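Local coordinates for protein endoglucanase (Clostridium thermocellum, PDB 2E4T) that hydrolyses internal beta-1,4-glucosidic bonds of cellulose and xyloglucan, as the glycoside hydrolase family 44 module of a larger cellulose-degrading enzyme, at residues Asn201-Glu206 and Ala244-Thr249; Pro230-Phe235 and Trp256-Tyr261; Lys264-Ser269 and Lys348-Thr353. All coordinates share one frame; numbering follows the deposited sequence. Where two conformers were deposited one is given.

Contact 1: residues Asn201-Glu206 and Ala244-Thr249; sequences NVTAKE and APDWGT
The N-terminus of helix 204-221 is held here by a carboxylate from a distant turn, D246, which takes the first backbone N-H groups of the helix, A204 and K205. A204 N donates to D246 OD1 at 2.8 Å with an N-H...O angle of 153°, and K205 N donates to D246 OD2 at 3.0 Å in a straighter bond of 165°. Both oxygens use their syn lone pairs, so the carboxylate points the edge between its two oxygens at the helix end and spans two consecutive amides. D246 OD2 carries a further load on its anti lone pair, the ammonium group of K205: NZ lies 2.8 Å from D246 OD2 in a salt bridge. The lysine gets there by folding back on itself at chi3 (-57°) and chi4, which returns its NZ to the same D246 oxygen that its own backbone N-H already reaches. Two backbone N-H groups and one ammonium thus grip the carboxylate, an environment that would be expected to favour its negative charge. The next amide is served locally, since T203 is the N-cap residue and its OG1 accepts from E206 N at 2.9 Å. T203 also meets the aspartate directly, its CB 3.4 Å from D246 OD2, with the two side chains crossing at about a right angle.

Upstream the contact is apolar against carbonyl: A244 CB sits 3.5 Å from V202 O, and P245 CG 3.7 Å from N201 O. The amide end of N201 turns to S191 instead. D246 precedes helix 247-250 but gives that helix no side-chain cap. Around the contact, V202 packs on W190 of helix 190-193 and on L241, while A204 rests on F257 and Y260 of helix 257-272.

Contact 2: residues Pro230-Phe235 and Trp256-Tyr261; sequences PALYGF and WFIDYY
Strand 230-232, which bears P230 and L232, and helix 257-261, which bears F257, I258 and Y261, run almost antiparallel: their axes make an angle of 171° and come within 11.7 Å, a spacing filled by side chains with no hydrogen bond between the segments. P230, preceded by a cis peptide bond, lays its ring on Y261. Its CG stands 3.5 Å from the centroid of the Y261 ring and only 7° off the ring normal, a CH-pi contact over the middle of the face. Y261 swings its CG opposite its own amide nitrogen (chi1 -176°), which extends the ring from the helix to the proline.

F257 is met differently, at its rim near the ring plane: L232 CD1 approaches F257 CD2 at 4.1 Å, and P230 CG lies 4.3 Å from F257 CE2. The same methyl of L232 also touches the end of I258, CD1 to CD1 at 3.9 Å, so one leucine branch meets two successive helix residues. Beyond the strand, F235 CE1 comes to 4.0 Å from W256 CZ3, the two side chains crossing at about a right angle. The indole has I258 CB above one face, 3.5 Å from its plane, while W256 NE1 finds its main partner in S345.

All seven touching residues are buried, and L342 of helix 338-349 and I208 of helix 204-221 pack against the helix segment. A strand covered by a helix running back beside it, ahead of the next parallel strand 279-284, is the beta-alpha-beta crossover of a TIM barrel.

Contact 3: residues Lys264-Ser269 and Lys348-Thr353; sequences KMKKAS and KYYPGT
Y350 and K266 bury far more surface than any other residue of this contact, and they meet as ring against aliphatic chain. K266 CB lies 3.8 Å from the centroid of the Y350 ring, 16° off the normal, a CH-pi contact over the face; the backbone joins in, with K266 CA 3.6 Å from Y350 CE1. Y350 is the first residue to leave the helical conformation after helix 338-349, and its CG lies roughly opposite its own nitrogen (chi1 -162°), which carries the ring to the side of helix 257-272. The opposite face of that ring holds T353 OG1, 3.2 Å above the plane and displaced toward the rim, so the phenol is sandwiched between the neighbouring helix and its own turn.

Further along, the K266 chain runs beside the backbone carbonyl of Y349, the residue before Y350, with K266 CD 3.3 Å from Y349 O. Its ammonium group then departs to form a salt bridge with D270, leaving the methylenes to make the contact.

At the phenol end stands S269, whose CB is 3.3 Å from Y350 OH. The serine hydroxyl donates back to M265 O at 2.8 Å, while S269 N reaches the same carbonyl from the other face of its plane. On the partner side a type II turn from Y350 to T353 is closed on Y350 O, which accepts from T353 OG1 at 2.7 Å and from T353 N. R275, in the loop after helix 257-272, binds P351 O and T353 OG1. The contact therefore joins the C-terminal half of helix 257-272 to the turn between helix 338-349 and strand 354-360, with M265 packing on V212 of helix 204-221.

How the contacts relate
Contacts 2 and 3 share helix 257-272, the first at its start and the second further along, and contact 1 packs against its start. The centres of contacts 2 and 3 are about 14 Å apart, and D259 CG of contact 2 meets Y349 CE1 of contact 3 at 3.3 Å. Contact 1 adjoins contact 2, centres about 12 Å apart, where W247 CH2 packs on F257 CA at 3.5 Å and A204 CB on Y260 CE2 at 3.8 Å. Contacts 1 and 3 do not touch; their nearest atoms are about 7 Å apart. Along the chain the segments of contacts 1 and 2 alternate, whereas contact 3 opens after both have closed. All three lie away from the zinc and calcium sites.

Contact 1: residues Asn201-Glu206 and Ala244-Thr249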
# COMPACT_ATOMS: atom_id res chain seq x y z
N ASN A 201 20.12 -9.89 13.54
CA ASN A 201 19.67 -8.70 12.85
C ASN A 201 20.10 -8.79 11.39
O ASN A 201 21.30 -9.00 11.10
CB ASN A 201 20.29 -7.44 13.50
CG ASN A 201 19.81 -7.24 14.92
OD1 ASN A 201 18.70 -7.59 15.28
ND2 ASN A 201 20.66 -6.68 15.78
N VAL A 202 19.15 -8.59 10.45
CA VAL A 202 19.47 -8.80 9.05
C VAL A 202 20.57 -7.87 8.58
O VAL A 202 20.60 -6.65 8.90
CB VAL A 202 18.21 -8.65 8.17
CG1 VAL A 202 17.72 -7.20 8.11
CG2 VAL A 202 18.41 -9.27 6.81
N THR A 203 21.49 -8.39 7.77
CA THR A 203 22.50 -7.57 7.13
C THR A 203 22.00 -7.04 5.78
O THR A 203 21.15 -7.68 5.11
CB THR A 203 23.83 -8.35 6.97
OG1 THR A 203 23.60 -9.45 6.10
CG2 THR A 203 24.39 -8.79 8.31
N ALA A 204 22.54 -5.90 5.39
CA ALA A 204 22.27 -5.41 4.05
C ALA A 204 22.70 -6.45 2.98
O ALA A 204 21.98 -6.68 2.00
CB ALA A 204 22.98 -4.08 3.84
N LYS A 205 23.86 -7.07 3.19
CA LYS A 205 24.33 -8.07 2.21
C LYS A 205 23.37 -9.26 2.13
O LYS A 205 23.08 -9.73 1.01
CB LYS A 205 25.73 -8.56 2.56
CG LYS A 205 26.81 -7.53 2.26
CD LYS A 205 28.22 -8.08 2.52
CE LYS A 205 28.49 -8.60 3.93
NZ LYS A 205 28.32 -7.55 4.98
N GLU A 206 22.89 -9.78 3.26
CA GLU A 206 21.98 -10.91 3.19
C GLU A 206 20.69 -10.50 2.47
O GLU A 206 20.15 -11.27 1.67
CB GLU A 206 21.64 -11.42 4.62
CG GLU A 206 20.59 -12.53 4.62
CD GLU A 206 20.15 -13.11 5.94
OE1 GLU A 206 21.00 -13.50 6.76
OE2 GLU A 206 18.93 -13.08 6.17
N ALA A 244 21.55 -1.74 10.57
CA ALA A 244 21.98 -3.09 10.19
C ALA A 244 23.47 -3.24 10.52
O ALA A 244 24.27 -2.32 10.36
CB ALA A 244 21.75 -3.33 8.72
N PRO A 245 23.89 -4.45 10.92
CA PRO A 245 25.26 -4.61 11.43
C PRO A 245 26.36 -4.32 10.44
O PRO A 245 27.49 -4.02 10.86
CB PRO A 245 25.31 -6.07 11.93
CG PRO A 245 23.98 -6.57 11.99
CD PRO A 245 23.08 -5.65 11.26
N ASP A 246 26.08 -4.43 9.15
CA ASP A 246 27.06 -4.16 8.09
C ASP A 246 26.83 -2.82 7.40
O ASP A 246 27.51 -2.53 6.40
CB ASP A 246 27.15 -5.28 7.06
CG ASP A 246 25.82 -5.49 6.32
OD1 ASP A 246 24.78 -4.94 6.75
OD2 ASP A 246 25.87 -6.24 5.29
N TRP A 247 25.94 -1.96 7.94
CA TRP A 247 25.63 -0.73 7.23
C TRP A 247 26.80 0.25 7.21
O TRP A 247 26.95 1.03 6.26
CB TRP A 247 24.33 -0.10 7.76
CG TRP A 247 23.91 1.10 7.01
CD1 TRP A 247 23.73 2.34 7.55
CD2 TRP A 247 23.59 1.23 5.60
NE1 TRP A 247 23.32 3.23 6.58
CE2 TRP A 247 23.27 2.58 5.37
CE3 TRP A 247 23.56 0.33 4.51
CZ2 TRP A 247 22.95 3.08 4.11
CZ3 TRP A 247 23.23 0.84 3.25
CH2 TRP A 247 22.96 2.20 3.06
N GLY A 248 27.67 0.20 8.22
CA GLY A 248 28.84 1.10 8.23
C GLY A 248 29.77 0.87 7.07
O GLY A 248 30.50 1.78 6.67
N THR A 249 29.84 -0.37 6.57
CA THR A 249 30.66 -0.68 5.41
C THR A 249 29.83 -0.64 4.14
O THR A 249 30.19 0.04 3.16
CB THR A 249 31.36 -2.04 5.56
OG1 THR A 249 30.46 -3.02 6.02
CG2 THR A 249 32.50 -1.90 6.57
O HOH W 1 30.16 -5.37 4.43

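Contact 2: residues Pro230-Phe235 and Trp256-Tyr261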
# COMPACT_ATOMS: atom_id res chain seq x y z
N PRO A 230 11.66 -3.66 -0.45
CA PRO A 230 11.87 -4.67 0.58
C PRO A 230 10.76 -4.80 1.63
O PRO A 230 10.95 -5.53 2.60
CB PRO A 230 13.24 -4.28 1.24
CG PRO A 230 13.60 -2.92 0.66
CD PRO A 230 12.34 -2.40 -0.08
N ALA A 231 9.64 -4.08 1.44
CA ALA A 231 8.53 -4.12 2.43
C ALA A 231 9.03 -3.61 3.79
O ALA A 231 8.75 -4.18 4.86
CB ALA A 231 7.88 -5.49 2.52
N LEU A 232 9.78 -2.50 3.75
CA LEU A 232 10.39 -1.94 4.96
C LEU A 232 9.35 -1.38 5.92
O LEU A 232 8.36 -0.72 5.49
CB LEU A 232 11.40 -0.85 4.58
CG LEU A 232 12.55 -1.30 3.70
CD1 LEU A 232 13.41 -0.09 3.35
CD2 LEU A 232 13.40 -2.38 4.38
N TYR A 233 9.58 -1.55 7.22
CA TYR A 233 8.53 -1.26 8.16
C TYR A 233 8.27 0.25 8.36
O TYR A 233 7.15 0.65 8.76
CB TYR A 233 8.80 -1.90 9.55
CG TYR A 233 9.70 -1.10 10.46
CD1 TYR A 233 9.16 -0.17 11.34
CD2 TYR A 233 11.06 -1.27 10.44
CE1 TYR A 233 9.96 0.59 12.21
CE2 TYR A 233 11.88 -0.52 11.28
CZ TYR A 233 11.32 0.38 12.16
OH TYR A 233 12.08 1.15 13.03
N GLY A 234 9.30 1.06 8.17
CA GLY A 234 9.19 2.47 8.52
C GLY A 234 10.54 3.14 8.35
O GLY A 234 11.52 2.51 7.92
N PHE A 235 10.56 4.43 8.68
CA PHE A 235 11.66 5.29 8.26
C PHE A 235 13.03 4.78 8.71
O PHE A 235 13.99 4.88 7.92
CB PHE A 235 11.42 6.72 8.76
CG PHE A 235 12.39 7.67 8.16
CD1 PHE A 235 12.10 8.30 6.95
CD2 PHE A 235 13.67 7.87 8.74
CE1 PHE A 235 13.03 9.12 6.33
CE2 PHE A 235 14.62 8.65 8.07
CZ PHE A 235 14.26 9.26 6.89
N TRP A 256 21.13 6.88 2.13
CA TRP A 256 20.24 6.04 2.93
C TRP A 256 20.18 4.67 2.30
O TRP A 256 20.57 4.47 1.11
CB TRP A 256 18.85 6.63 3.16
CG TRP A 256 18.00 7.00 1.99
CD1 TRP A 256 18.36 7.20 0.66
CD2 TRP A 256 16.61 7.33 2.07
NE1 TRP A 256 17.27 7.64 -0.06
CE2 TRP A 256 16.19 7.72 0.77
CE3 TRP A 256 15.69 7.35 3.12
CZ2 TRP A 256 14.89 8.14 0.52
CZ3 TRP A 256 14.41 7.76 2.87
CH2 TRP A 256 14.01 8.15 1.57
N PHE A 257 19.67 3.71 3.06
CA PHE A 257 19.52 2.33 2.61
C PHE A 257 18.66 2.24 1.36
O PHE A 257 18.96 1.39 0.48
CB PHE A 257 19.00 1.42 3.74
CG PHE A 257 18.79 0.03 3.26
CD1 PHE A 257 19.85 -0.84 3.10
CD2 PHE A 257 17.50 -0.40 2.93
CE1 PHE A 257 19.66 -2.11 2.55
CE2 PHE A 257 17.30 -1.67 2.40
CZ PHE A 257 18.38 -2.54 2.21
N ILE A 258 17.64 3.08 1.20
CA ILE A 258 16.85 3.04 -0.04
C ILE A 258 17.75 3.10 -1.26
O ILE A 258 17.56 2.35 -2.24
CB ILE A 258 15.89 4.26 -0.06
CG1 ILE A 258 14.84 4.17 1.08
CG2 ILE A 258 15.24 4.43 -1.42
CD1 ILE A 258 13.87 3.01 0.97
N ASP A 259 18.75 4.01 -1.26
CA ASP A 259 19.63 4.14 -2.44
C ASP A 259 20.48 2.90 -2.65
O ASP A 259 20.71 2.48 -3.79
CB ASP A 259 20.56 5.34 -2.25
CG ASP A 259 19.83 6.68 -2.35
OD1 ASP A 259 18.70 6.71 -2.88
OD2 ASP A 259 20.46 7.70 -1.93
N TYR A 260 21.02 2.34 -1.55
CA TYR A 260 21.80 1.10 -1.64
C TYR A 260 20.95 -0.02 -2.25
O TYR A 260 21.39 -0.76 -3.15
CB TYR A 260 22.29 0.72 -0.25
CG TYR A 260 22.97 -0.64 -0.17
CD1 TYR A 260 24.36 -0.74 -0.25
CD2 TYR A 260 22.24 -1.78 0.06
CE1 TYR A 260 25.00 -1.96 -0.10
CE2 TYR A 260 22.87 -3.02 0.21
CZ TYR A 260 24.25 -3.10 0.14
OH TYR A 260 24.84 -4.34 0.34
N TYR A 261 19.71 -0.16 -1.74
CA TYR A 261 18.86 -1.25 -2.24
C TYR A 261 18.60 -1.09 -3.72
O TYR A 261 18.74 -2.04 -4.51
CB TYR A 261 17.53 -1.24 -1.43
CG TYR A 261 16.61 -2.34 -1.77
CD1 TYR A 261 16.82 -3.63 -1.29
CD2 TYR A 261 15.48 -2.13 -2.58
CE1 TYR A 261 15.95 -4.68 -1.57
CE2 TYR A 261 14.60 -3.18 -2.85
CZ TYR A 261 14.80 -4.42 -2.33
OH TYR A 261 13.86 -5.40 -2.58

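Contact 3: residues Lys264-Ser269 and Lys348-Thr353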
# COMPACT_ATOMS: atom_id res chain seq x y z
N LYS A 264 21.96 -1.70 -5.74
CA LYS A 264 22.37 -3.10 -5.78
C LYS A 264 21.39 -3.96 -6.58
O LYS A 264 21.81 -4.92 -7.29
CB LYS A 264 22.60 -3.65 -4.38
CG LYS A 264 23.72 -2.97 -3.61
CD LYS A 264 25.07 -2.90 -4.34
CE LYS A 264 26.13 -2.23 -3.47
NZ LYS A 264 27.41 -1.99 -4.26
N MET A 265 20.09 -3.66 -6.49
CA MET A 265 19.15 -4.43 -7.33
C MET A 265 19.34 -4.08 -8.82
O MET A 265 19.21 -4.96 -9.66
CB MET A 265 17.70 -4.18 -6.89
CG MET A 265 17.40 -4.76 -5.48
SD MET A 265 17.73 -6.51 -5.27
CE MET A 265 16.44 -7.22 -6.31
N LYS A 266 19.66 -2.83 -9.13
CA LYS A 266 19.95 -2.46 -10.53
C LYS A 266 21.22 -3.20 -10.99
O LYS A 266 21.25 -3.73 -12.10
CB LYS A 266 20.12 -0.96 -10.68
CG LYS A 266 20.43 -0.61 -12.15
CD LYS A 266 20.21 0.78 -12.56
CE LYS A 266 20.23 0.88 -14.10
NZ LYS A 266 21.59 0.61 -14.60
N LYS A 267 22.27 -3.21 -10.16
CA LYS A 267 23.51 -3.87 -10.54
C LYS A 267 23.24 -5.35 -10.83
O LYS A 267 23.74 -5.92 -11.81
CB LYS A 267 24.55 -3.70 -9.41
CG LYS A 267 25.86 -4.44 -9.53
CD LYS A 267 26.83 -4.20 -8.36
CE LYS A 267 28.20 -4.76 -8.64
NZ LYS A 267 28.19 -6.23 -8.37
N ALA A 268 22.50 -6.01 -9.91
CA ALA A 268 22.21 -7.41 -10.10
C ALA A 268 21.40 -7.62 -11.37
O ALA A 268 21.60 -8.63 -12.10
CB ALA A 268 21.45 -7.99 -8.91
N SER A 269 20.42 -6.76 -11.65
CA SER A 269 19.61 -6.87 -12.86
C SER A 269 20.50 -6.67 -14.11
O SER A 269 20.31 -7.39 -15.10
CB SER A 269 18.53 -5.79 -12.83
OG SER A 269 17.65 -6.04 -11.71
N LYS A 348 17.55 8.31 -9.56
CA LYS A 348 19.00 8.33 -9.53
C LYS A 348 19.61 6.94 -9.61
O LYS A 348 20.67 6.77 -10.22
CB LYS A 348 19.47 9.03 -8.22
CG LYS A 348 19.29 10.56 -8.21
CD LYS A 348 19.58 11.19 -6.85
CE LYS A 348 19.58 12.72 -7.01
NZ LYS A 348 19.42 13.39 -5.71
N TYR A 349 18.99 5.95 -8.96
CA TYR A 349 19.62 4.65 -8.77
C TYR A 349 18.96 3.48 -9.51
O TYR A 349 19.64 2.48 -9.79
CB TYR A 349 19.76 4.32 -7.30
CG TYR A 349 20.79 5.18 -6.62
CD1 TYR A 349 20.44 6.26 -5.81
CD2 TYR A 349 22.18 4.91 -6.79
CE1 TYR A 349 21.42 7.06 -5.23
CE2 TYR A 349 23.15 5.72 -6.21
CZ TYR A 349 22.75 6.77 -5.39
OH TYR A 349 23.73 7.52 -4.82
N TYR A 350 17.66 3.55 -9.84
CA TYR A 350 17.09 2.47 -10.64
C TYR A 350 15.87 2.99 -11.40
O TYR A 350 14.69 2.70 -11.07
CB TYR A 350 16.74 1.23 -9.80
CG TYR A 350 16.54 -0.04 -10.61
CD1 TYR A 350 16.48 -1.27 -9.96
CD2 TYR A 350 16.45 -0.01 -11.99
CE1 TYR A 350 16.31 -2.44 -10.67
CE2 TYR A 350 16.33 -1.19 -12.72
CZ TYR A 350 16.24 -2.41 -12.08
OH TYR A 350 16.09 -3.59 -12.77
N PRO A 351 16.11 3.82 -12.42
CA PRO A 351 15.00 4.44 -13.16
C PRO A 351 14.02 3.40 -13.65
O PRO A 351 14.40 2.29 -14.07
CB PRO A 351 15.69 5.17 -14.34
CG PRO A 351 17.06 5.36 -13.94
CD PRO A 351 17.42 4.28 -12.91
N GLY A 352 12.73 3.75 -13.63
CA GLY A 352 11.73 2.84 -14.14
C GLY A 352 11.12 1.93 -13.06
O GLY A 352 10.13 1.25 -13.31
N THR A 353 11.75 1.89 -11.88
CA THR A 353 11.18 1.15 -10.76
C THR A 353 9.92 1.88 -10.28
O THR A 353 9.90 3.11 -10.22
CB THR A 353 12.23 1.04 -9.64
OG1 THR A 353 13.42 0.44 -10.20
CG2 THR A 353 11.77 0.21 -8.47